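Local atomic coordinates of peptide synthase (Silicibacter pomeroyi DSS-3, PDB entry 2QTP), a protein that is of unknown molecular function but, as a DUF1185 family member, may have a role in amino-acid metabolism. Residues T27-N38 against N161-S172; K4-I12 against V152-E162. All blocks are in the same frame, centred on the assembly; numbering follows the deposited sequence.

Overall arrangement
Interaction 1 is a strand pair at the heart of the chain, about 3 Å from its centre. Interaction 2 lies further out, about 10 Å from that centre, where the loop 152-162 meets the strand 5-15. The centres of the two contacts are about 9 Å apart. Strand 21-37 joins them: it pairs with 162-171 on one edge and with 5-15 on the other, as in the bond from V33 N to A9 O (2.8 Å). Side chains also pack between them, with V35 CG2 3.4 Å from L154 CD1. N161 and E162 belong to both contacts, because the loop of interaction 2 runs directly into the strand of interaction 1.

Interaction 1 (T27-N38 against N161-S172); sequences TRKAVAVAVIEN and NEIMVAVAVTDS
The guanidinium of R28 meets the carboxylate of D171 at its edge. D171 OD2 lies in the guanidinium plane, 2.8 Å from R28 NH2, and accepts through its anti lone pair. One N-H reaches one oxygen, and the two planes are turned 68° apart. R28 and D171 run side by side from one hydrogen-bonded pair. The R28 chain bends at chi3 (-62°), which turns its end across to the carboxylate. R28 NH2 is also bonded to L70 O.

The backbones of 27-37 and 162-171 are antiparallel. Five hydrogen-bonded pairs, each with two N-H...O bonds, run from R28-D171 to I36-I163 and alternate with non-hydrogen-bonded ones. N38 N adds a last bond to N161 O (2.8 Å). CA-H...O contacts such as V31 CA to V167 O (3.2 Å) fill in between.

One face carries V31, V33, V35, M164, A166 and A168. V33 holds CG1 anti to the backbone N (chi1 180°), where it presses on M164 CG at 3.4 Å, a tight fit. V33 CG2 rests on A166 CB (3.8 Å), which V31 CG2 also touches. V35 CG1 leans against the carboxylate of E162, 3.2 Å from E162 OE1; R159 N and R6 hold this carboxylate. Strands 131-135 and 148-152 cover most of this face, and L154 and A157 lie against V35.

The other face is lined by A30, A32 and A34 opposite V169, V167 and V165. Helix 49-70 packs on it through L62, R65, C66 and L70. N38 CB sits 3.8 Å from I163 CG1. A water bridges N38 ND2 and E162 O. N38 OD1 accepts from F40 N, and ND2 also bonds H94 ND1.

This is a regular antiparallel pair in the central mixed sheet of a variant Bacillus chorismate mutase fold.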
# COMPACT_ATOMS: atom_id res chain seq x y z
N THR A 27 3.79 -19.54 -5.45
CA THR A 27 4.30 -18.21 -5.34
C THR A 27 3.26 -17.37 -4.57
O THR A 27 2.07 -17.62 -4.66
CB THR A 27 4.67 -17.63 -6.71
OG1 THR A 27 3.55 -17.65 -7.58
CG2 THR A 27 5.80 -18.47 -7.33
N ARG A 28 3.73 -16.41 -3.79
CA ARG A 28 2.84 -15.67 -2.93
C ARG A 28 3.08 -14.18 -2.96
O ARG A 28 4.22 -13.72 -3.09
CB ARG A 28 2.96 -16.16 -1.48
CG ARG A 28 2.66 -17.64 -1.26
CD ARG A 28 2.73 -17.98 0.21
NE ARG A 28 4.08 -17.73 0.72
CZ ARG A 28 4.39 -17.54 2.00
NH1 ARG A 28 3.45 -17.56 2.94
NH2 ARG A 28 5.65 -17.33 2.33
N LYS A 29 1.99 -13.43 -2.85
CA LYS A 29 2.05 -11.98 -2.77
C LYS A 29 1.26 -11.56 -1.55
O LYS A 29 0.22 -12.16 -1.22
CB LYS A 29 1.39 -11.33 -3.99
CG LYS A 29 1.80 -11.86 -5.34
CD LYS A 29 1.09 -11.04 -6.40
CE LYS A 29 1.54 -11.37 -7.81
NZ LYS A 29 0.68 -10.60 -8.74
N ALA A 30 1.72 -10.52 -0.87
CA ALA A 30 0.98 -9.98 0.27
C ALA A 30 0.95 -8.49 0.13
O ALA A 30 1.90 -7.89 -0.41
CB ALA A 30 1.60 -10.40 1.60
N VAL A 31 -0.12 -7.87 0.60
CA VAL A 31 -0.24 -6.42 0.64
C VAL A 31 -0.95 -6.03 1.95
O VAL A 31 -1.91 -6.68 2.34
CB VAL A 31 -0.94 -5.82 -0.64
CG1 VAL A 31 -2.19 -6.50 -0.98
CG2 VAL A 31 -1.20 -4.30 -0.47
N ALA A 32 -0.41 -5.05 2.65
CA ALA A 32 -0.99 -4.52 3.89
C ALA A 32 -1.42 -3.06 3.59
O ALA A 32 -0.67 -2.31 2.96
CB ALA A 32 0.03 -4.59 5.07
N VAL A 33 -2.63 -2.72 4.02
CA VAL A 33 -3.26 -1.43 3.74
C VAL A 33 -3.74 -0.78 5.04
O VAL A 33 -4.27 -1.47 5.94
CB VAL A 33 -4.50 -1.63 2.80
CG1 VAL A 33 -5.15 -0.34 2.52
CG2 VAL A 33 -4.07 -2.30 1.53
N ALA A 34 -3.52 0.54 5.16
CA ALA A 34 -4.02 1.34 6.30
C ALA A 34 -4.86 2.47 5.77
O ALA A 34 -4.55 3.05 4.73
CB ALA A 34 -2.88 1.90 7.16
N VAL A 35 -5.97 2.71 6.45
CA VAL A 35 -6.85 3.83 6.16
C VAL A 35 -6.67 4.84 7.28
O VAL A 35 -6.94 4.55 8.44
CB VAL A 35 -8.32 3.41 6.02
CG1 VAL A 35 -9.23 4.61 5.68
CG2 VAL A 35 -8.45 2.27 4.96
N ILE A 36 -6.19 6.04 6.93
CA ILE A 36 -5.97 7.08 7.92
C ILE A 36 -6.72 8.35 7.56
O ILE A 36 -7.05 8.55 6.42
CB ILE A 36 -4.47 7.43 8.06
CG1 ILE A 36 -3.91 7.92 6.72
CG2 ILE A 36 -3.68 6.23 8.58
CD1 ILE A 36 -2.67 8.76 6.83
N GLU A 37 -6.96 9.20 8.55
CA GLU A 37 -7.50 10.53 8.33
C GLU A 37 -6.41 11.41 7.72
O GLU A 37 -5.26 11.36 8.15
CB GLU A 37 -8.00 11.13 9.65
CG GLU A 37 -8.56 12.56 9.53
CD GLU A 37 -8.98 13.17 10.88
OE1 GLU A 37 -9.96 12.66 11.48
OE2 GLU A 37 -8.33 14.16 11.31
N ASN A 38 -6.76 12.16 6.68
CA ASN A 38 -5.83 13.09 6.05
C ASN A 38 -5.91 14.38 6.86
O ASN A 38 -6.97 15.01 6.89
CB ASN A 38 -6.27 13.30 4.60
CG ASN A 38 -5.42 14.25 3.82
OD1 ASN A 38 -4.46 14.84 4.34
ND2 ASN A 38 -5.81 14.46 2.55
N ASN A 161 -12.14 12.52 3.33
CA ASN A 161 -11.12 13.07 4.22
C ASN A 161 -10.04 12.08 4.65
O ASN A 161 -9.39 12.30 5.66
CB ASN A 161 -11.77 13.68 5.47
CG ASN A 161 -12.40 12.60 6.43
OD1 ASN A 161 -12.81 11.49 6.00
ND2 ASN A 161 -12.51 12.95 7.71
N GLU A 162 -9.85 11.00 3.88
CA GLU A 162 -8.89 9.97 4.22
C GLU A 162 -7.83 9.74 3.16
O GLU A 162 -7.93 10.25 2.04
CB GLU A 162 -9.63 8.65 4.45
CG GLU A 162 -10.67 8.69 5.58
CD GLU A 162 -11.35 7.34 5.84
OE1 GLU A 162 -11.66 6.59 4.87
OE2 GLU A 162 -11.55 7.04 7.02
N ILE A 163 -6.83 8.94 3.55
CA ILE A 163 -5.81 8.36 2.63
C ILE A 163 -5.72 6.84 2.89
O ILE A 163 -5.73 6.40 4.05
CB ILE A 163 -4.40 8.98 2.79
CG1 ILE A 163 -4.45 10.50 2.69
CG2 ILE A 163 -3.42 8.48 1.72
CD1 ILE A 163 -3.08 11.16 2.81
N MSE A 164 -5.71 6.05 1.80
CA MSE A 164 -5.54 4.59 1.86
C MSE A 164 -4.12 4.33 1.35
O MSE A 164 -3.77 4.65 0.22
CB MSE A 164 -6.60 3.88 1.00
CG MSE A 164 -6.64 2.41 1.18
SE MSE A 164 -7.96 1.45 0.24
CE MSE A 164 -7.28 1.63 -1.63
N VAL A 165 -3.27 3.82 2.23
CA VAL A 165 -1.86 3.59 1.92
C VAL A 165 -1.60 2.07 1.91
O VAL A 165 -2.06 1.38 2.78
CB VAL A 165 -1.00 4.24 3.03
CG1 VAL A 165 0.49 4.14 2.70
CG2 VAL A 165 -1.47 5.71 3.26
N ALA A 166 -0.82 1.57 0.96
CA ALA A 166 -0.52 0.17 0.80
C ALA A 166 0.97 -0.10 0.59
O ALA A 166 1.68 0.65 -0.08
CB ALA A 166 -1.33 -0.42 -0.40
N VAL A 167 1.44 -1.21 1.19
CA VAL A 167 2.77 -1.77 0.96
C VAL A 167 2.60 -3.24 0.56
O VAL A 167 1.83 -3.99 1.20
CB VAL A 167 3.66 -1.64 2.21
CG1 VAL A 167 4.94 -2.45 2.06
CG2 VAL A 167 3.92 -0.12 2.55
N ALA A 168 3.29 -3.67 -0.49
CA ALA A 168 3.22 -5.04 -0.98
C ALA A 168 4.61 -5.64 -1.05
O ALA A 168 5.60 -4.91 -1.23
CB ALA A 168 2.58 -5.07 -2.36
N VAL A 169 4.67 -6.96 -0.89
CA VAL A 169 5.88 -7.77 -0.93
C VAL A 169 5.50 -9.09 -1.61
O VAL A 169 4.37 -9.56 -1.47
CB VAL A 169 6.43 -8.04 0.51
CG1 VAL A 169 7.74 -8.79 0.46
CG2 VAL A 169 6.63 -6.72 1.29
N THR A 170 6.42 -9.68 -2.37
CA THR A 170 6.20 -10.98 -2.96
C THR A 170 7.26 -11.92 -2.44
O THR A 170 8.33 -11.51 -2.03
CB THR A 170 6.26 -11.03 -4.51
OG1 THR A 170 7.59 -10.75 -4.95
CG2 THR A 170 5.30 -10.07 -5.16
N ASP A 171 6.91 -13.20 -2.43
CA ASP A 171 7.82 -14.24 -2.01
C ASP A 171 7.78 -15.43 -2.96
O ASP A 171 6.70 -15.96 -3.28
CB ASP A 171 7.44 -14.72 -0.62
CG ASP A 171 8.29 -15.86 -0.15
OD1 ASP A 171 9.49 -15.89 -0.48
OD2 ASP A 171 7.75 -16.73 0.55
N SER A 172 8.95 -15.83 -3.41
CA SER A 172 9.14 -17.11 -4.13
C SER A 172 9.01 -16.96 -5.65
O SER A 172 9.48 -17.82 -6.39
CB SER A 172 8.16 -18.19 -3.61
OG SER A 172 8.52 -19.48 -4.05
O HOH W 1 -8.31 13.15 1.84

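Interaction 2 (K4-I12 against V152-E162); sequences KIRKIAVFI and VRLNDAPRANE
R6 sends CG anti to its backbone N (chi1 179°) and then bends at chi3 (71°), which lays its guanidinium among D156, R159 and E162. D156 turns CG between its own N and carbonyl carbon (chi1 65°) and comes from the opposite direction to meet both R6 and K7.

R6 grips E162 side-on. R6 NE bonds E162 OE2 at 2.8 Å and its NH2 bonds OE1, both through syn lone pairs, with the two groups nearly coplanar. This pairing fixes the rotation of the guanidinium. R6 NH1 gives an almost straight bond to D156 OD2 (2.9 Å), which it meets from above the carboxylate plane. K7 NZ takes D156 OD1 at 2.7 Å, tilted out of that plane on the side opposite R6 NH1. A weak bond joins R6 NH2 to D156 O.

In one of its two modelled conformers, R159 lays its guanidinium flat over one face of R6, with centres 3.6 Å apart and planes nearly parallel. The nearby carboxylates of D156 and E162 probably offset the like charges. E162 OE1 accepts a second bond, from R159 N, which ties the R159-E162 turn to the same carboxylate.

Further along, the contact becomes apolar. A9 CB meets L154 CD2 at 3.8 Å. The F11 ring puts one face over V152 CB, while R153 O lies at its edge, 3.5 Å from F11 CZ.

The loop carries type I turns at L154-A157 and R159-E162. Together these contacts form a salt-bridge network and a small apolar patch that fasten the connection between strands 148-152 and 162-171 beside strand 5-15 of the central sheet.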
# COMPACT_ATOMS: atom_id res chain seq x y z
N LYS A 4 -3.79 8.14 13.48
CA LYS A 4 -5.26 8.13 13.13
C LYS A 4 -5.62 6.99 12.18
O LYS A 4 -6.10 7.29 11.09
CB LYS A 4 -5.65 9.46 12.45
N ILE A 5 -5.37 5.74 12.55
CA ILE A 5 -5.70 4.56 11.69
C ILE A 5 -7.10 4.03 11.97
O ILE A 5 -7.37 3.50 13.04
CB ILE A 5 -4.69 3.36 11.85
CG1 ILE A 5 -3.27 3.76 11.46
CG2 ILE A 5 -5.12 2.17 11.00
CD1 ILE A 5 -2.20 2.75 11.94
N ARG A 6 -8.00 4.18 11.01
CA ARG A 6 -9.36 3.62 11.16
C ARG A 6 -9.44 2.09 10.96
O ARG A 6 -10.14 1.36 11.70
CB ARG A 6 -10.31 4.32 10.19
CG ARG A 6 -11.73 3.79 10.27
CD ARG A 6 -12.72 4.72 9.56
NE ARG A 6 -12.60 4.73 8.10
CZ ARG A 6 -13.22 3.88 7.29
NH1 ARG A 6 -14.01 2.93 7.78
NH2 ARG A 6 -13.08 3.99 5.98
N LYS A 7 -8.74 1.61 9.93
CA LYS A 7 -8.78 0.21 9.49
C LYS A 7 -7.40 -0.20 9.00
O LYS A 7 -6.71 0.60 8.35
CB LYS A 7 -9.67 0.06 8.23
CG LYS A 7 -11.08 -0.29 8.37
CD LYS A 7 -11.62 -0.74 7.02
CE LYS A 7 -13.06 -1.22 7.12
NZ LYS A 7 -13.50 -1.82 5.82
N ILE A 8 -7.04 -1.45 9.24
CA ILE A 8 -5.86 -2.07 8.65
C ILE A 8 -6.36 -3.35 7.98
O ILE A 8 -7.20 -4.04 8.51
CB ILE A 8 -4.76 -2.45 9.68
CG1 ILE A 8 -4.10 -1.22 10.26
CG2 ILE A 8 -3.66 -3.31 9.00
CD1 ILE A 8 -3.10 -1.58 11.32
N ALA A 9 -5.85 -3.65 6.79
CA ALA A 9 -6.27 -4.85 6.08
C ALA A 9 -5.05 -5.51 5.48
O ALA A 9 -4.13 -4.81 5.02
CB ALA A 9 -7.28 -4.48 5.01
N VAL A 10 -5.03 -6.85 5.49
CA VAL A 10 -3.92 -7.62 4.91
C VAL A 10 -4.51 -8.64 3.92
O VAL A 10 -5.50 -9.32 4.24
CB VAL A 10 -3.04 -8.28 6.00
CG1 VAL A 10 -1.89 -9.07 5.38
CG2 VAL A 10 -2.50 -7.20 6.97
N PHE A 11 -3.95 -8.70 2.72
CA PHE A 11 -4.41 -9.60 1.62
C PHE A 11 -3.22 -10.47 1.22
O PHE A 11 -2.13 -9.93 0.98
CB PHE A 11 -4.83 -8.83 0.36
CG PHE A 11 -5.79 -7.66 0.60
CD1 PHE A 11 -5.42 -6.55 1.34
CD2 PHE A 11 -7.06 -7.66 0.01
CE1 PHE A 11 -6.32 -5.49 1.53
CE2 PHE A 11 -7.96 -6.59 0.19
CZ PHE A 11 -7.59 -5.52 0.95
N ILE A 12 -3.40 -11.79 1.20
CA ILE A 12 -2.38 -12.68 0.71
C ILE A 12 -2.96 -13.53 -0.43
O ILE A 12 -4.11 -14.00 -0.35
CB ILE A 12 -1.91 -13.70 1.77
CG1 ILE A 12 -1.58 -13.02 3.08
CG2 ILE A 12 -0.68 -14.45 1.27
CD1 ILE A 12 -0.99 -13.99 4.09
N VAL A 152 -5.74 -3.84 -4.67
CA VAL A 152 -6.38 -3.81 -3.38
C VAL A 152 -7.56 -2.86 -3.42
O VAL A 152 -7.58 -1.91 -4.20
CB VAL A 152 -5.42 -3.35 -2.22
CG1 VAL A 152 -4.19 -4.19 -2.18
CG2 VAL A 152 -5.01 -1.91 -2.36
N ARG A 153 -8.57 -3.17 -2.61
CA ARG A 153 -9.66 -2.23 -2.38
C ARG A 153 -10.28 -2.47 -1.06
O ARG A 153 -10.10 -3.51 -0.49
CB ARG A 153 -10.70 -2.25 -3.48
CG ARG A 153 -11.51 -3.46 -3.60
CD ARG A 153 -12.85 -3.11 -4.29
NE ARG A 153 -13.82 -3.88 -3.58
CZ ARG A 153 -15.01 -3.49 -3.19
NH1 ARG A 153 -15.52 -2.30 -3.47
NH2 ARG A 153 -15.71 -4.36 -2.52
N LEU A 154 -10.96 -1.46 -0.53
CA LEU A 154 -11.77 -1.63 0.67
C LEU A 154 -13.10 -0.95 0.32
O LEU A 154 -13.10 0.19 -0.19
CB LEU A 154 -11.10 -0.96 1.86
CG LEU A 154 -9.85 -1.63 2.42
CD1 LEU A 154 -9.15 -0.69 3.44
CD2 LEU A 154 -10.18 -2.99 3.02
N ASN A 155 -14.21 -1.63 0.63
CA ASN A 155 -15.54 -1.17 0.27
C ASN A 155 -15.83 0.24 0.76
O ASN A 155 -16.53 0.99 0.10
CB ASN A 155 -16.64 -2.16 0.73
CG ASN A 155 -16.91 -2.09 2.24
OD1 ASN A 155 -15.98 -2.26 3.05
ND2 ASN A 155 -18.16 -1.80 2.62
N ASP A 156 -15.25 0.63 1.90
CA ASP A 156 -15.63 1.89 2.52
C ASP A 156 -14.49 2.89 2.63
O ASP A 156 -14.56 3.81 3.42
CB ASP A 156 -16.17 1.56 3.91
CG ASP A 156 -15.09 0.97 4.84
OD1 ASP A 156 -14.03 0.45 4.39
OD2 ASP A 156 -15.32 1.01 6.05
N ALA A 157 -13.44 2.73 1.84
CA ALA A 157 -12.30 3.58 1.97
C ALA A 157 -11.65 3.76 0.61
O ALA A 157 -11.82 2.92 -0.28
CB ALA A 157 -11.31 2.97 2.99
N PRO A 158 -10.95 4.90 0.41
CA PRO A 158 -10.84 6.05 1.33
C PRO A 158 -12.02 7.02 1.21
O PRO A 158 -12.43 7.40 0.11
CB PRO A 158 -9.58 6.75 0.83
CG PRO A 158 -9.59 6.49 -0.66
CD PRO A 158 -10.14 5.09 -0.81
N ARG A 159 -12.58 7.42 2.35
CA ARG A 159 -13.60 8.45 2.36
C ARG A 159 -12.93 9.76 1.93
O ARG A 159 -11.70 9.85 1.81
CB ARG A 159 -14.18 8.61 3.75
CG ARG A 159 -14.95 7.40 4.28
CD ARG A 159 -15.17 7.65 5.76
NE ARG A 159 -15.78 6.55 6.50
CZ ARG A 159 -15.72 6.44 7.83
NH1 ARG A 159 -15.07 7.35 8.55
NH2 ARG A 159 -16.31 5.43 8.44
N ALA A 160 -13.73 10.78 1.71
CA ALA A 160 -13.23 12.06 1.19
C ALA A 160 -12.09 12.69 2.02
O ALA A 160 -11.16 13.31 1.46
CB ALA A 160 -14.44 13.04 0.98
N ASN A 161 -12.14 12.52 3.33
CA ASN A 161 -11.12 13.07 4.22
C ASN A 161 -10.04 12.08 4.65
O ASN A 161 -9.39 12.30 5.66
CB ASN A 161 -11.77 13.68 5.47
CG ASN A 161 -12.40 12.60 6.43
OD1 ASN A 161 -12.81 11.49 6.00
ND2 ASN A 161 -12.51 12.95 7.71
N GLU A 162 -9.85 11.00 3.88
CA GLU A 162 -8.89 9.97 4.22
C GLU A 162 -7.83 9.74 3.16
O GLU A 162 -7.93 10.25 2.04
CB GLU A 162 -9.63 8.65 4.45
CG GLU A 162 -10.67 8.69 5.58
CD GLU A 162 -11.35 7.34 5.84
OE1 GLU A 162 -11.66 6.59 4.87
OE2 GLU A 162 -11.55 7.04 7.02